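Local atomic coordinates of putative TRAP PERIPLASMIC SOLUTE BINDING PROTEIN (Haemophilus influenzae, PDB entry 4PBQ), a protein that binds L-gulonate and probably delivers this or a related sugar acid to a TRAP transporter in the periplasm. Residues Q68-R80 against I84-V96. Residues are numbered along the deposited sequence; the frame is centred on the assembly and turned at random.
Sequences QLGGEDQIVNGLR and IEAGITGLLLQNV. With 2UF (L-gulonate), chain D; SO4 (sulfate ion), chain E.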
loop_
_atom_site.group_PDB
_atom_site.type_symbol
_atom_site.label_atom_id
_atom_site.label_comp_id
_atom_site.label_asym_id
_atom_site.label_seq_id
_atom_site.Cartn_x
_atom_site.Cartn_y
_atom_site.Cartn_z
ATOM N N GLN A 68 2.146 6.559 -14.816
ATOM C CA GLN A 68 1.943 7.292 -16.052
ATOM C C GLN A 68 1.333 8.698 -15.836
ATOM O O GLN A 68 1.747 9.658 -16.494
ATOM C CB GLN A 68 1.085 6.443 -17.005
ATOM C CG GLN A 68 1.892 5.303 -17.638
ATOM C CD GLN A 68 1.016 4.314 -18.396
ATOM O OE1 GLN A 68 -0.197 4.495 -18.503
ATOM N NE2 GLN A 68 1.635 3.247 -18.897
ATOM N N LEU A 69 0.344 8.806 -14.933
ATOM C CA LEU A 69 -0.321 10.074 -14.653
ATOM C C LEU A 69 0.384 10.836 -13.534
ATOM O O LEU A 69 -0.114 11.872 -13.088
ATOM C CB LEU A 69 -1.783 9.885 -14.273
ATOM C CG LEU A 69 -2.682 9.203 -15.292
ATOM C CD1 LEU A 69 -4.067 9.054 -14.704
ATOM C CD2 LEU A 69 -2.706 10.031 -16.572
ATOM N N GLY A 70 1.530 10.320 -13.122
ATOM C CA GLY A 70 2.358 10.937 -12.101
ATOM C C GLY A 70 2.571 9.947 -10.969
ATOM O O GLY A 70 1.929 8.904 -10.876
ATOM N N GLY A 71 3.488 10.298 -10.091
ATOM C CA GLY A 71 3.674 9.518 -8.888
ATOM C C GLY A 71 2.494 9.514 -7.950
ATOM O O GLY A 71 1.543 10.267 -8.075
ATOM N N GLU A 72 2.601 8.647 -6.941
ATOM C CA GLU A 72 1.515 8.372 -6.026
ATOM C C GLU A 72 0.952 9.631 -5.383
ATOM O O GLU A 72 -0.255 9.765 -5.242
ATOM C CB GLU A 72 2.026 7.406 -4.950
ATOM C CG GLU A 72 0.938 6.787 -4.102
ATOM C CD GLU A 72 1.476 5.913 -3.000
ATOM O OE1 GLU A 72 2.715 5.770 -2.914
ATOM O OE2 GLU A 72 0.647 5.378 -2.217
ATOM N N ASP A 73 1.819 10.532 -4.934
ATOM C CA ASP A 73 1.323 11.763 -4.363
ATOM C C ASP A 73 0.523 12.633 -5.352
ATOM O O ASP A 73 -0.431 13.312 -4.970
ATOM C CB ASP A 73 2.454 12.577 -3.727
ATOM C CG ASP A 73 3.591 12.908 -4.673
ATOM O OD1 ASP A 73 3.948 12.100 -5.568
ATOM O OD2 ASP A 73 4.180 13.999 -4.464
ATOM N N GLN A 74 0.943 12.622 -6.604
ATOM C CA GLN A 74 0.244 13.345 -7.666
ATOM C C GLN A 74 -1.140 12.735 -7.944
ATOM O O GLN A 74 -2.102 13.455 -8.216
ATOM C CB GLN A 74 1.110 13.373 -8.937
ATOM C CG GLN A 74 0.479 14.217 -10.059
ATOM C CD GLN A 74 1.481 14.640 -11.145
ATOM O OE1 GLN A 74 2.334 15.502 -10.928
ATOM N NE2 GLN A 74 1.353 14.048 -12.319
ATOM N N ILE A 75 -1.238 11.415 -7.837
ATOM C CA ILE A 75 -2.528 10.719 -7.950
ATOM C C ILE A 75 -3.461 11.152 -6.817
ATOM O O ILE A 75 -4.609 11.503 -7.051
ATOM C CB ILE A 75 -2.373 9.184 -7.961
ATOM C CG1 ILE A 75 -1.403 8.746 -9.068
ATOM C CG2 ILE A 75 -3.735 8.527 -8.096
ATOM C CD1 ILE A 75 -1.748 9.270 -10.443
ATOM N N VAL A 76 -2.970 11.151 -5.578
ATOM C CA VAL A 76 -3.790 11.640 -4.474
ATOM C C VAL A 76 -4.326 13.046 -4.765
ATOM O O VAL A 76 -5.536 13.301 -4.619
ATOM C CB VAL A 76 -3.020 11.646 -3.125
ATOM C CG1 VAL A 76 -3.913 12.238 -2.000
ATOM C CG2 VAL A 76 -2.615 10.270 -2.729
ATOM N N ASN A 77 -3.451 13.970 -5.153
ATOM C CA ASN A 77 -3.886 15.350 -5.408
ATOM C C ASN A 77 -4.868 15.458 -6.571
ATOM O O ASN A 77 -5.807 16.267 -6.531
ATOM C CB ASN A 77 -2.674 16.228 -5.600
ATOM C CG ASN A 77 -1.964 16.465 -4.278
ATOM O OD1 ASN A 77 -2.620 16.531 -3.237
ATOM N ND2 ASN A 77 -0.654 16.559 -4.305
ATOM N N GLY A 78 -4.645 14.643 -7.590
ATOM C CA GLY A 78 -5.549 14.618 -8.735
ATOM C C GLY A 78 -6.930 14.095 -8.369
ATOM O O GLY A 78 -7.937 14.586 -8.882
ATOM N N LEU A 79 -6.997 13.106 -7.481
ATOM C CA LEU A 79 -8.287 12.621 -6.975
ATOM C C LEU A 79 -9.000 13.752 -6.237
ATOM O O LEU A 79 -10.191 13.987 -6.412
ATOM C CB LEU A 79 -8.090 11.420 -6.041
ATOM C CG LEU A 79 -7.670 10.120 -6.721
ATOM C CD1 LEU A 79 -7.078 9.148 -5.698
ATOM C CD2 LEU A 79 -8.875 9.483 -7.423
ATOM N N ARG A 80 -8.252 14.491 -5.431
ATOM C CA ARG A 80 -8.886 15.529 -4.644
ATOM C C ARG A 80 -9.400 16.696 -5.498
ATOM O O ARG A 80 -10.464 17.243 -5.210
ATOM C CB ARG A 80 -7.932 16.038 -3.571
ATOM C CG ARG A 80 -7.459 14.964 -2.599
ATOM C CD ARG A 80 -6.605 15.596 -1.506
ATOM N NE ARG A 80 -7.423 16.454 -0.661
ATOM C CZ ARG A 80 -6.933 17.311 0.234
ATOM N NH1 ARG A 80 -5.613 17.409 0.439
ATOM N NH2 ARG A 80 -7.769 18.066 0.934
ATOM N N ILE A 84 -7.821 13.851 -11.887
ATOM C CA ILE A 84 -7.631 12.413 -12.059
ATOM C C ILE A 84 -8.839 11.758 -11.412
ATOM O O ILE A 84 -9.010 11.781 -10.201
ATOM C CB ILE A 84 -6.314 11.905 -11.443
ATOM C CG1 ILE A 84 -5.130 12.564 -12.157
ATOM C CG2 ILE A 84 -6.225 10.378 -11.554
ATOM C CD1 ILE A 84 -3.783 12.245 -11.539
ATOM N N GLU A 85 -9.708 11.203 -12.245
ATOM C CA GLU A 85 -11.023 10.762 -11.777
ATOM C C GLU A 85 -11.049 9.531 -10.863
ATOM O O GLU A 85 -11.972 9.393 -10.048
ATOM C CB GLU A 85 -11.941 10.544 -12.984
ATOM C CG GLU A 85 -12.193 11.813 -13.771
ATOM C CD GLU A 85 -11.152 12.114 -14.859
ATOM O OE1 GLU A 85 -10.227 11.307 -15.065
ATOM O OE2 GLU A 85 -11.284 13.155 -15.544
ATOM N N ALA A 86 -10.085 8.630 -11.032
ATOM C CA ALA A 86 -9.974 7.448 -10.151
ATOM C C ALA A 86 -8.528 7.043 -9.971
ATOM O O ALA A 86 -7.625 7.528 -10.654
ATOM C CB ALA A 86 -10.790 6.282 -10.705
ATOM N N GLY A 87 -8.282 6.166 -9.008
ATOM C CA GLY A 87 -6.928 5.719 -8.834
ATOM C C GLY A 87 -6.800 4.675 -7.770
ATOM O O GLY A 87 -7.750 4.437 -6.998
ATOM N N ILE A 88 -5.626 4.059 -7.740
ATOM C CA ILE A 88 -5.211 3.260 -6.579
ATOM C C ILE A 88 -3.963 3.879 -6.002
ATOM O O ILE A 88 -3.009 4.122 -6.717
ATOM C CB ILE A 88 -4.933 1.791 -6.921
ATOM C CG1 ILE A 88 -6.195 1.136 -7.531
ATOM C CG2 ILE A 88 -4.448 1.033 -5.658
ATOM C CD1 ILE A 88 -6.067 -0.320 -7.894
ATOM N N THR A 89 -4.014 4.148 -4.702
ATOM C CA THR A 89 -2.855 4.657 -3.964
ATOM C C THR A 89 -2.775 3.890 -2.657
ATOM O O THR A 89 -3.729 3.230 -2.268
ATOM C CB THR A 89 -2.937 6.157 -3.641
ATOM O OG1 THR A 89 -3.934 6.430 -2.642
ATOM C CG2 THR A 89 -3.261 6.981 -4.883
ATOM N N GLY A 90 -1.647 4.074 -1.976
ATOM C CA GLY A 90 -1.539 3.731 -0.570
ATOM C C GLY A 90 -2.065 4.860 0.296
ATOM O O GLY A 90 -2.999 5.591 -0.078
ATOM N N LEU A 91 -1.460 5.030 1.471
ATOM C CA LEU A 91 -2.096 5.828 2.514
ATOM C C LEU A 91 -1.474 7.229 2.659
ATOM O O LEU A 91 -1.455 7.790 3.750
ATOM C CB LEU A 91 -1.965 5.088 3.867
ATOM C CG LEU A 91 -2.396 3.612 3.882
ATOM C CD1 LEU A 91 -2.389 3.023 5.299
ATOM C CD2 LEU A 91 -3.774 3.445 3.285
ATOM N N LEU A 92 -0.972 7.801 1.572
ATOM C CA LEU A 92 -0.240 9.065 1.659
ATOM C C LEU A 92 -1.111 10.236 2.118
ATOM O O LEU A 92 -0.577 11.222 2.642
ATOM C CB LEU A 92 0.438 9.401 0.339
ATOM C CG LEU A 92 1.462 8.422 -0.214
ATOM C CD1 LEU A 92 2.099 9.014 -1.425
ATOM C CD2 LEU A 92 2.507 8.040 0.857
ATOM N N LEU A 93 -2.429 10.124 1.962
ATOM C CA LEU A 93 -3.342 11.137 2.474
ATOM C C LEU A 93 -3.213 11.270 3.992
ATOM O O LEU A 93 -3.701 12.244 4.577
ATOM C CB LEU A 93 -4.785 10.817 2.097
ATOM C CG LEU A 93 -5.777 11.944 2.390
ATOM C CD1 LEU A 93 -5.424 13.172 1.610
ATOM C CD2 LEU A 93 -7.192 11.474 2.019
ATOM N N GLN A 94 -2.509 10.342 4.636
ATOM C CA GLN A 94 -2.248 10.484 6.070
ATOM C C GLN A 94 -1.506 11.786 6.398
ATOM O O GLN A 94 -1.539 12.243 7.547
ATOM C CB GLN A 94 -1.467 9.294 6.622
ATOM C CG GLN A 94 -0.000 9.233 6.169
ATOM C CD GLN A 94 0.938 10.029 7.068
ATOM O OE1 GLN A 94 0.859 9.956 8.294
ATOM N NE2 GLN A 94 1.842 10.782 6.456
ATOM N N ASN A 95 -0.829 12.384 5.418
ATOM C CA ASN A 95 -0.146 13.677 5.686
ATOM C C ASN A 95 -1.124 14.849 5.803
ATOM O O ASN A 95 -0.756 15.946 6.243
ATOM C CB ASN A 95 1.011 13.980 4.677
ATOM C CG ASN A 95 0.534 14.220 3.245
ATOM O OD1 ASN A 95 -0.623 14.533 2.998
ATOM N ND2 ASN A 95 1.451 14.076 2.287
ATOM N N VAL A 96 -2.377 14.615 5.427
ATOM C CA VAL A 96 -3.446 15.587 5.607
ATOM C C VAL A 96 -4.233 15.275 6.879
ATOM O O VAL A 96 -4.595 16.181 7.624
ATOM C CB VAL A 96 -4.387 15.619 4.383
ATOM C CG1 VAL A 96 -5.610 16.510 4.645
ATOM C CG2 VAL A 96 -3.616 16.099 3.172
HETATM O O6A 2UF D . 6.338 4.277 -2.598
HETATM C C6 2UF D . 6.145 3.341 -1.810
HETATM O O6B 2UF D . 7.029 2.679 -1.246
HETATM C C5 2UF D . 4.677 2.940 -1.558
HETATM O O5 2UF D . 4.638 1.567 -1.233
HETATM C C4 2UF D . 4.070 3.767 -0.402
HETATM O O4 2UF D . 3.995 5.151 -0.782
HETATM C C3 2UF D . 2.673 3.218 -0.044
HETATM O O3 2UF D . 1.807 3.063 -1.221
HETATM C C2 2UF D . 1.957 4.125 0.971
HETATM O O2 2UF D . 0.883 3.344 1.459
HETATM C C1 2UF D . 2.870 4.475 2.187
HETATM O O1 2UF D . 2.064 5.179 3.144
HETATM S S SO4 E . -5.616 20.537 2.756
HETATM O O1 SO4 E . -6.899 19.858 2.905
HETATM O O2 SO4 E . -5.853 21.865 2.189
HETATM O O3 SO4 E . -4.703 19.801 1.881
HETATM O O4 SO4 E . -4.991 20.647 4.073
#
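E72 and G90 to L92 form one wall of the L-gulonate pocket, where the first turn of helix 72-81 meets the end of strand 86-89. The E72 carboxylate binds both protein and ligand. OE2 accepts a bent bond from the N-H of G90 (N to OE2 2.6 Å, 144° at the hydrogen), on its anti side and 22° out of the carboxylate plane. The same OE2 takes gulonate O3, while OE1 takes O4 at 2.6 Å. CG of E72 lies anti to the backbone N (chi1 -167°), and the extended chain carries the carboxylate to the ligand. L92 CD1 packs 3.5 Å from E72 CD, and L92 CD2 touches gulonate O4. L91 N bonds gulonate O2 at 2.9 Å. The ligand is also hydrogen-bonded to Y32, E104, R147, R167, N171 and N207.

Behind the pocket, the helix packs on the strand. T89 CG2 sits 3.6 Å from I75 CG2 and also touches V76 CG2. The T89 hydroxyl bonds to G90 O and to Q237 of the adjoining strand. L79 CD2 lies over the backbone of A86. I84 packs against G78, and its CD1 meets I75 CD1 at 3.8 Å. I84 N bonds to G78 O from above the carbonyl plane. On the far side from I84, L93 CD1 touches V76 CG1, and R80 NH1 and NH2 bond a sulfate, probably from the crystallisation liquor, near V96. Helix 72-81 links strand 59-64 to strand 86-89 in a beta-alpha-beta crossover past strand 25-30. Ligand-binding groups at the strand end are typical of the alpha/beta lobes of periplasmic solute-binding proteins.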